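Local coordinates for D-alanyl-D-alanine carboxypeptidase (Penicillin binding protein) family protein (Francisella tularensis subsp. tularensis, PDB 6OSU) that probably removes the C-terminal D-alanine from peptidoglycan precursors, as a serine-type D-alanyl-D-alanine carboxypeptidase of the S11 family, at residues Y328-L333 with Y365-K370; M43-G48 with L182-I187. All coordinates share one frame; numbering follows the deposited sequence.

In the fold
From the N terminus, contact 2 comes first. It closes a loop of 133 residues between 43-48 and 182-187. The turn after strand 39-44 is thereby tied to helix 176-189. Ser64, Lys67 and Ser124, the predicted active-site residues, all lie within this loop. Contact 1 opens only after contact 2 has closed, so the two are in series and neither nest nor cross. It closes a loop of 31 residues, which includes strands 340-343 and 355-359 of the C-terminal sheet. In space the contacts meet: Thr47 OG1 lies 2.7 Å from Thr367 OG1, a probable hydrogen bond. The carboxypeptidase turn is thus joined to the small C-terminal strand pair.

Contact 1: Y328-L333 with Y365-K370; sequences YENVLL and YKTVPK
Tyr328 to Leu332 pair with Pro369 back to Tyr365 as a two-stranded antiparallel sheet. The first strand follows directly on helix 310-327, in the region of the PBP5-type C-terminal domain. Backbone bonds carry the pairing. Val331 and Lys366 bond in both directions, Val331 N to Lys366 O at 3.0 Å and Lys366 N to Val331 O at 3.1 Å. Val368 N gives to Glu329 O at 2.8 Å.

Side chains pack on both sides of the strands. Val331 CG2 meets Val368 CG2 at 4.1 Å, on the side where Ile410 of strand 409-417 also touches Val368. On the other side, the Tyr365 ring runs across Asn330, and its OH comes to 3.4 Å from Asn330 CB. Leu332 CB reaches the same ring at CD1. At the strand end, Tyr328 and Pro369 lie side by side and point the same way, with CE1 3.9 Å from Pro369 CG. Phe300 and Val51 also touch Tyr328.

A lysine adds a polar bond. Lys370 bends at chi3 (-123°) and chi4 (-69°), and this hooks NZ back to Tyr328 O at 2.9 Å, a C=O...N angle of 154°.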
ATOM      1  N   TYR A 328      -6.475  -2.535 -15.576  1.00 60.04           N
ATOM      2  CA  TYR A 328      -5.116  -3.056 -15.588  1.00 59.58           C
ATOM      3  C   TYR A 328      -5.112  -4.525 -15.181  1.00 60.42           C
ATOM      4  O   TYR A 328      -6.138  -5.104 -14.814  1.00 62.42           O
ATOM      5  CB  TYR A 328      -4.200  -2.225 -14.684  1.00 58.15           C
ATOM      6  CG  TYR A 328      -3.805  -0.913 -15.313  1.00 59.07           C
ATOM      7  CD1 TYR A 328      -2.647  -0.808 -16.071  1.00 59.38           C
ATOM      8  CD2 TYR A 328      -4.600   0.217 -15.169  1.00 60.73           C
ATOM      9  CE1 TYR A 328      -2.280   0.387 -16.658  1.00 60.15           C
ATOM     10  CE2 TYR A 328      -4.243   1.420 -15.755  1.00 62.05           C
ATOM     11  CZ  TYR A 328      -3.080   1.497 -16.498  1.00 61.62           C
ATOM     12  OH  TYR A 328      -2.718   2.687 -17.084  1.00 62.99           O
ATOM     13  N   GLU A 329      -3.923  -5.119 -15.238  1.00 59.31           N
ATOM     14  CA  GLU A 329      -3.762  -6.562 -15.181  1.00 58.93           C
ATOM     15  C   GLU A 329      -2.287  -6.874 -14.987  1.00 56.63           C
ATOM     16  O   GLU A 329      -1.430  -6.184 -15.549  1.00 55.45           O
ATOM     17  CB  GLU A 329      -4.282  -7.200 -16.476  1.00 61.45           C
ATOM     18  CG  GLU A 329      -4.670  -8.653 -16.379  1.00 63.92           C
ATOM     19  CD  GLU A 329      -5.529  -9.082 -17.554  1.00 68.09           C
ATOM     20  OE1 GLU A 329      -5.013  -9.121 -18.690  1.00 69.29           O
ATOM     21  OE2 GLU A 329      -6.732  -9.358 -17.346  1.00 69.98           O
ATOM     22  N   ASN A 330      -1.996  -7.897 -14.189  1.00 55.60           N
ATOM     23  CA  ASN A 330      -0.633  -8.379 -14.000  1.00 54.93           C
ATOM     24  C   ASN A 330      -0.403  -9.555 -14.940  1.00 57.71           C
ATOM     25  O   ASN A 330      -1.167 -10.526 -14.922  1.00 59.43           O
ATOM     26  CB  ASN A 330      -0.378  -8.782 -12.548  1.00 53.10           C
ATOM     27  CG  ASN A 330      -0.072  -7.592 -11.657  1.00 52.72           C
ATOM     28  OD1 ASN A 330      -0.127  -6.443 -12.097  1.00 53.80           O
ATOM     29  ND2 ASN A 330       0.246  -7.859 -10.399  1.00 51.91           N
ATOM     30  N   VAL A 331       0.640  -9.457 -15.765  1.00 58.03           N
ATOM     31  CA  VAL A 331       0.970 -10.473 -16.756  1.00 59.94           C
ATOM     32  C   VAL A 331       2.461 -10.776 -16.677  1.00 59.54           C
ATOM     33  O   VAL A 331       3.289  -9.861 -16.604  1.00 58.27           O
ATOM     34  CB  VAL A 331       0.590 -10.026 -18.186  1.00 61.02           C
ATOM     35  CG1 VAL A 331       0.951 -11.105 -19.191  1.00 62.78           C
ATOM     36  CG2 VAL A 331      -0.894  -9.698 -18.271  1.00 61.73           C
ATOM     37  N   LEU A 332       2.802 -12.063 -16.689  1.00 60.26           N
ATOM     38  CA  LEU A 332       4.192 -12.495 -16.812  1.00 60.92           C
ATOM     39  C   LEU A 332       4.543 -12.490 -18.295  1.00 61.87           C
ATOM     40  O   LEU A 332       4.284 -13.460 -19.008  1.00 63.31           O
ATOM     41  CB  LEU A 332       4.396 -13.873 -16.193  1.00 62.03           C
ATOM     42  CG  LEU A 332       5.831 -14.401 -16.238  1.00 63.05           C
ATOM     43  CD1 LEU A 332       6.723 -13.614 -15.287  1.00 61.33           C
ATOM     44  CD2 LEU A 332       5.882 -15.890 -15.927  1.00 64.84           C
ATOM     45  N   LEU A 333       5.132 -11.388 -18.761  1.00 61.09           N
ATOM     46  CA  LEU A 333       5.431 -11.257 -20.183  1.00 62.69           C
ATOM     47  C   LEU A 333       6.610 -12.128 -20.599  1.00 64.69           C
ATOM     48  O   LEU A 333       6.668 -12.584 -21.747  1.00 67.45           O
ATOM     49  CB  LEU A 333       5.706  -9.793 -20.520  1.00 61.95           C
ATOM     50  CG  LEU A 333       4.587  -8.830 -20.117  1.00 60.60           C
ATOM     51  CD1 LEU A 333       5.032  -7.379 -20.229  1.00 59.85           C
ATOM     52  CD2 LEU A 333       3.362  -9.080 -20.973  1.00 61.46           C
ATOM     53  N   TYR A 365       7.531  -9.261 -15.245  1.00 56.42           N
ATOM     54  CA  TYR A 365       6.218  -9.339 -14.618  1.00 54.80           C
ATOM     55  C   TYR A 365       5.729  -7.907 -14.465  1.00 54.12           C
ATOM     56  O   TYR A 365       6.266  -7.151 -13.647  1.00 53.85           O
ATOM     57  CB  TYR A 365       6.304 -10.065 -13.275  1.00 55.61           C
ATOM     58  CG  TYR A 365       4.977 -10.327 -12.603  1.00 55.29           C
ATOM     59  CD1 TYR A 365       3.982 -11.065 -13.239  1.00 54.66           C
ATOM     60  CD2 TYR A 365       4.725  -9.858 -11.320  1.00 55.43           C
ATOM     61  CE1 TYR A 365       2.767 -11.310 -12.616  1.00 54.01           C
ATOM     62  CE2 TYR A 365       3.520 -10.099 -10.692  1.00 54.90           C
ATOM     63  CZ  TYR A 365       2.544 -10.825 -11.341  1.00 54.22           C
ATOM     64  OH  TYR A 365       1.342 -11.058 -10.711  1.00 54.73           O
ATOM     65  N   LYS A 366       4.729  -7.527 -15.263  1.00 53.60           N
ATOM     66  CA  LYS A 366       4.369  -6.126 -15.422  1.00 54.93           C
ATOM     67  C   LYS A 366       2.864  -5.924 -15.282  1.00 55.61           C
ATOM     68  O   LYS A 366       2.062  -6.802 -15.615  1.00 55.52           O
ATOM     69  CB  LYS A 366       4.851  -5.598 -16.786  1.00 55.65           C
ATOM     70  CG  LYS A 366       4.962  -4.083 -16.879  1.00 57.58           C
ATOM     71  CD  LYS A 366       5.486  -3.646 -18.242  1.00 59.02           C
ATOM     72  CE  LYS A 366       5.184  -2.173 -18.521  1.00 60.85           C
ATOM     73  NZ  LYS A 366       6.114  -1.236 -17.824  1.00 63.52           N
ATOM     74  N   THR A 367       2.494  -4.750 -14.776  1.00 56.51           N
ATOM     75  CA  THR A 367       1.102  -4.314 -14.731  1.00 56.27           C
ATOM     76  C   THR A 367       0.808  -3.536 -16.010  1.00 55.93           C
ATOM     77  O   THR A 367       1.352  -2.447 -16.222  1.00 56.76           O
ATOM     78  CB  THR A 367       0.843  -3.461 -13.492  1.00 57.54           C
ATOM     79  OG1 THR A 367       1.121  -4.229 -12.315  1.00 58.41           O
ATOM     80  CG2 THR A 367      -0.603  -2.989 -13.457  1.00 57.53           C
ATOM     81  N   VAL A 368      -0.045  -4.092 -16.864  1.00 55.04           N
ATOM     82  CA  VAL A 368      -0.313  -3.512 -18.179  1.00 55.27           C
ATOM     83  C   VAL A 368      -1.821  -3.388 -18.357  1.00 54.81           C
ATOM     84  O   VAL A 368      -2.600  -4.070 -17.674  1.00 53.62           O
ATOM     85  CB  VAL A 368       0.315  -4.360 -19.312  1.00 55.91           C
ATOM     86  CG1 VAL A 368       1.830  -4.396 -19.174  1.00 56.53           C
ATOM     87  CG2 VAL A 368      -0.255  -5.766 -19.302  1.00 55.31           C
ATOM     88  N   PRO A 369      -2.267  -2.510 -19.256  1.00 55.64           N
ATOM     89  CA  PRO A 369      -3.709  -2.399 -19.517  1.00 56.24           C
ATOM     90  C   PRO A 369      -4.287  -3.718 -20.009  1.00 55.76           C
ATOM     91  O   PRO A 369      -3.661  -4.436 -20.792  1.00 55.24           O
ATOM     92  CB  PRO A 369      -3.791  -1.315 -20.596  1.00 58.11           C
ATOM     93  CG  PRO A 369      -2.538  -0.512 -20.423  1.00 57.73           C
ATOM     94  CD  PRO A 369      -1.493  -1.487 -19.985  1.00 55.92           C
ATOM     95  N   LYS A 370      -5.498  -4.034 -19.532  1.00 56.28           N
ATOM     96  CA  LYS A 370      -6.187  -5.239 -19.985  1.00 58.29           C
ATOM     97  C   LYS A 370      -6.315  -5.263 -21.501  1.00 60.59           C
ATOM     98  O   LYS A 370      -6.201  -6.323 -22.126  1.00 61.89           O
ATOM     99  CB  LYS A 370      -7.576  -5.332 -19.354  1.00 61.18           C
ATOM    100  CG  LYS A 370      -7.620  -5.832 -17.926  1.00 61.84           C
ATOM    101  CD  LYS A 370      -9.044  -6.239 -17.568  1.00 64.79           C
ATOM    102  CE  LYS A 370      -9.562  -5.495 -16.346  1.00 66.11           C
ATOM    103  NZ  LYS A 370      -8.871  -5.902 -15.089  1.00 65.80           N
TER

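Contact 2: M43-G48 with L182-I187; sequences MDYRTG and LARSYI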
ATOM      1  N   MET A  43      -0.110   2.581  -7.417  1.00 50.09           N
ATOM      2  CA  MET A  43       0.932   1.591  -7.642  1.00 51.46           C
ATOM      3  C   MET A  43       0.367   0.192  -7.452  1.00 51.00           C
ATOM      4  O   MET A  43      -0.426  -0.046  -6.537  1.00 50.10           O
ATOM      5  CB  MET A  43       2.113   1.827  -6.686  1.00 51.94           C
ATOM      6  CG  MET A  43       3.073   0.666  -6.563  1.00 54.06           C
ATOM      7  SD  MET A  43       4.312   0.935  -5.280  1.00 55.10           S
ATOM      8  CE  MET A  43       5.184   2.351  -5.947  1.00 55.33           C
ATOM      9  N   ASP A  44       0.770  -0.728  -8.326  1.00 52.37           N
ATOM     10  CA  ASP A  44       0.422  -2.131  -8.157  1.00 53.21           C
ATOM     11  C   ASP A  44       1.334  -2.774  -7.119  1.00 53.19           C
ATOM     12  O   ASP A  44       2.535  -2.496  -7.065  1.00 53.43           O
ATOM     13  CB  ASP A  44       0.518  -2.881  -9.487  1.00 54.93           C
ATOM     14  CG  ASP A  44       0.262  -4.370  -9.336  1.00 56.49           C
ATOM     15  OD1 ASP A  44       1.235  -5.128  -9.144  1.00 57.16           O
ATOM     16  OD2 ASP A  44      -0.919  -4.778  -9.384  1.00 57.06           O
ATOM     17  N   TYR A  45       0.753  -3.640  -6.290  1.00 53.61           N
ATOM     18  CA  TYR A  45       1.475  -4.148  -5.130  1.00 52.60           C
ATOM     19  C   TYR A  45       2.535  -5.166  -5.530  1.00 53.10           C
ATOM     20  O   TYR A  45       3.677  -5.103  -5.059  1.00 54.17           O
ATOM     21  CB  TYR A  45       0.494  -4.754  -4.126  1.00 52.62           C
ATOM     22  CG  TYR A  45       1.173  -5.591  -3.070  1.00 52.91           C
ATOM     23  CD1 TYR A  45       1.987  -5.004  -2.109  1.00 51.52           C
ATOM     24  CD2 TYR A  45       1.006  -6.970  -3.038  1.00 54.68           C
ATOM     25  CE1 TYR A  45       2.618  -5.768  -1.148  1.00 53.14           C
ATOM     26  CE2 TYR A  45       1.629  -7.742  -2.078  1.00 55.67           C
ATOM     27  CZ  TYR A  45       2.433  -7.135  -1.136  1.00 55.67           C
ATOM     28  OH  TYR A  45       3.056  -7.900  -0.181  1.00 57.95           O
ATOM     29  N   ARG A  46       2.181  -6.115  -6.397  1.00 52.84           N
ATOM     30  CA  ARG A  46       3.105  -7.204  -6.696  1.00 54.59           C
ATOM     31  C   ARG A  46       4.219  -6.771  -7.644  1.00 55.96           C
ATOM     32  O   ARG A  46       5.362  -7.221  -7.503  1.00 58.40           O
ATOM     33  CB  ARG A  46       2.339  -8.398  -7.266  1.00 56.58           C
ATOM     34  CG  ARG A  46       1.576  -9.182  -6.206  1.00 56.99           C
ATOM     35  CD  ARG A  46       0.821 -10.354  -6.802  1.00 59.63           C
ATOM     36  NE  ARG A  46      -0.218  -9.922  -7.730  1.00 61.52           N
ATOM     37  CZ  ARG A  46      -1.080 -10.746  -8.319  1.00 65.62           C
ATOM     38  NH1 ARG A  46      -1.030 -12.050  -8.073  1.00 69.47           N
ATOM     39  NH2 ARG A  46      -1.994 -10.270  -9.155  1.00 64.80           N
ATOM     40  N   THR A  47       3.921  -5.906  -8.611  1.00 54.93           N
ATOM     41  CA  THR A  47       4.943  -5.481  -9.557  1.00 56.04           C
ATOM     42  C   THR A  47       5.671  -4.219  -9.122  1.00 54.73           C
ATOM     43  O   THR A  47       6.760  -3.940  -9.639  1.00 56.42           O
ATOM     44  CB  THR A  47       4.335  -5.230 -10.943  1.00 56.18           C
ATOM     45  OG1 THR A  47       3.384  -4.162 -10.856  1.00 55.75           O
ATOM     46  CG2 THR A  47       3.648  -6.483 -11.477  1.00 56.20           C
ATOM     47  N   GLY A  48       5.103  -3.453  -8.193  1.00 51.24           N
ATOM     48  CA  GLY A  48       5.618  -2.136  -7.900  1.00 50.65           C
ATOM     49  C   GLY A  48       5.394  -1.115  -8.991  1.00 52.59           C
ATOM     50  O   GLY A  48       5.806   0.040  -8.830  1.00 52.10           O
ATOM     51  N   LEU A 182       6.475   3.043   1.277  1.00 48.97           N
ATOM     52  CA  LEU A 182       6.306   2.605   2.658  1.00 48.32           C
ATOM     53  C   LEU A 182       5.151   1.618   2.781  1.00 47.34           C
ATOM     54  O   LEU A 182       5.286   0.559   3.407  1.00 45.80           O
ATOM     55  CB  LEU A 182       6.083   3.815   3.565  1.00 47.54           C
ATOM     56  CG  LEU A 182       5.755   3.509   5.027  1.00 46.36           C
ATOM     57  CD1 LEU A 182       6.861   2.678   5.645  1.00 46.39           C
ATOM     58  CD2 LEU A 182       5.548   4.802   5.807  1.00 45.89           C
ATOM     59  N   ALA A 183       4.006   1.945   2.175  1.00 46.27           N
ATOM     60  CA  ALA A 183       2.842   1.069   2.270  1.00 43.86           C
ATOM     61  C   ALA A 183       3.136  -0.302   1.674  1.00 44.74           C
ATOM     62  O   ALA A 183       2.821  -1.331   2.279  1.00 45.22           O
ATOM     63  CB  ALA A 183       1.642   1.712   1.579  1.00 43.03           C
ATOM     64  N   ARG A 184       3.747  -0.337   0.486  1.00 46.54           N
ATOM     65  CA  ARG A 184       4.067  -1.615  -0.148  1.00 48.62           C
ATOM     66  C   ARG A 184       4.974  -2.462   0.737  1.00 50.67           C
ATOM     67  O   ARG A 184       4.758  -3.670   0.887  1.00 52.24           O
ATOM     68  CB  ARG A 184       4.717  -1.382  -1.511  1.00 48.85           C
ATOM     69  CG  ARG A 184       4.994  -2.655  -2.290  1.00 49.93           C
ATOM     70  CD  ARG A 184       5.588  -2.350  -3.662  1.00 51.47           C
ATOM     71  NE  ARG A 184       5.729  -3.554  -4.479  1.00 53.35           N
ATOM     72  CZ  ARG A 184       6.890  -4.048  -4.898  1.00 54.42           C
ATOM     73  NH1 ARG A 184       8.027  -3.438  -4.589  1.00 53.97           N
ATOM     74  NH2 ARG A 184       6.912  -5.150  -5.637  1.00 55.94           N
ATOM     75  N   SER A 185       5.997  -1.844   1.334  1.00 49.80           N
ATOM     76  CA  SER A 185       6.856  -2.574   2.261  1.00 50.83           C
ATOM     77  C   SER A 185       6.064  -3.091   3.459  1.00 49.69           C
ATOM     78  O   SER A 185       6.293  -4.211   3.933  1.00 49.50           O
ATOM     79  CB  SER A 185       8.003  -1.672   2.718  1.00 51.48           C
ATOM     80  OG  SER A 185       8.863  -2.353   3.609  1.00 54.49           O
ATOM     81  N   TYR A 186       5.120  -2.288   3.954  1.00 49.00           N
ATOM     82  CA  TYR A 186       4.311  -2.683   5.104  1.00 49.27           C
ATOM     83  C   TYR A 186       3.471  -3.916   4.788  1.00 50.00           C
ATOM     84  O   TYR A 186       3.452  -4.881   5.563  1.00 50.51           O
ATOM     85  CB  TYR A 186       3.427  -1.506   5.521  1.00 48.14           C
ATOM     86  CG  TYR A 186       2.955  -1.518   6.956  1.00 48.44           C
ATOM     87  CD1 TYR A 186       3.086  -0.387   7.750  1.00 48.65           C
ATOM     88  CD2 TYR A 186       2.352  -2.636   7.506  1.00 49.08           C
ATOM     89  CE1 TYR A 186       2.646  -0.378   9.056  1.00 48.85           C
ATOM     90  CE2 TYR A 186       1.910  -2.639   8.811  1.00 49.86           C
ATOM     91  CZ  TYR A 186       2.061  -1.506   9.581  1.00 50.44           C
ATOM     92  OH  TYR A 186       1.623  -1.499  10.884  1.00 52.51           O
ATOM     93  N   ILE A 187       2.765  -3.900   3.652  1.00 50.22           N
ATOM     94  CA  ILE A 187       1.958  -5.051   3.245  1.00 51.75           C
ATOM     95  C   ILE A 187       2.810  -6.308   3.194  1.00 52.20           C
ATOM     96  O   ILE A 187       2.384  -7.390   3.614  1.00 54.19           O
ATOM     97  CB  ILE A 187       1.298  -4.798   1.876  1.00 53.48           C
ATOM     98  CG1 ILE A 187       0.647  -3.425   1.817  1.00 53.88           C
ATOM     99  CG2 ILE A 187       0.270  -5.872   1.577  1.00 54.43           C
ATOM    100  CD1 ILE A 187      -0.356  -3.245   2.847  1.00 54.38           C
TER
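Arg184 leaves its helix with CG trans to the backbone N (chi1 -176°) and stays extended as far as NE. This carries its guanidinium across to the backbone of Tyr45 and Arg46. Tyr45 has a similar first torsion (chi1 166°), which lays its ring against the helix, where it meets both Arg184 and Ile187.

The guanidinium takes the carbonyls at its edge. NE gives a nearly straight bond of 2.6 Å to Tyr45 O (168° at the hydrogen), and NH2 adds a weak one to the same oxygen. NH2 also bonds Arg46 O at 3.2 Å; it sits above that carbonyl plane and so uses no lone pair. Gly48 CA lies over one face of the guanidinium, 3.6 Å above its plane and offset toward the rim.

These carbonyls belong to the turn between strands 39-44 and 50-54, an antiparallel hairpin at the edge of the five-stranded sheet. Asp44 shapes the turn with an Asx motif. Its OD1 accepts from Thr47 N at 2.8 Å and from Thr47 OG1, which probably also bonds Thr367. Gly48 follows with positive phi, a conformation that favours glycine.

Apolar atoms fill in beside the arginine. Ile187 CG2 makes a CH-pi contact over one face of the Tyr45 ring, 4.0 Å from its centroid, and Ile187 CB presses on Tyr45 CE1 at 3.4 Å. The ring and the guanidinium are turned steeply against each other, and Tyr45 CD1 meets the aliphatic Arg184 CG. Met43 crosses the arginine chain at about a right angle, its SD 3.9 Å from Arg184 CD.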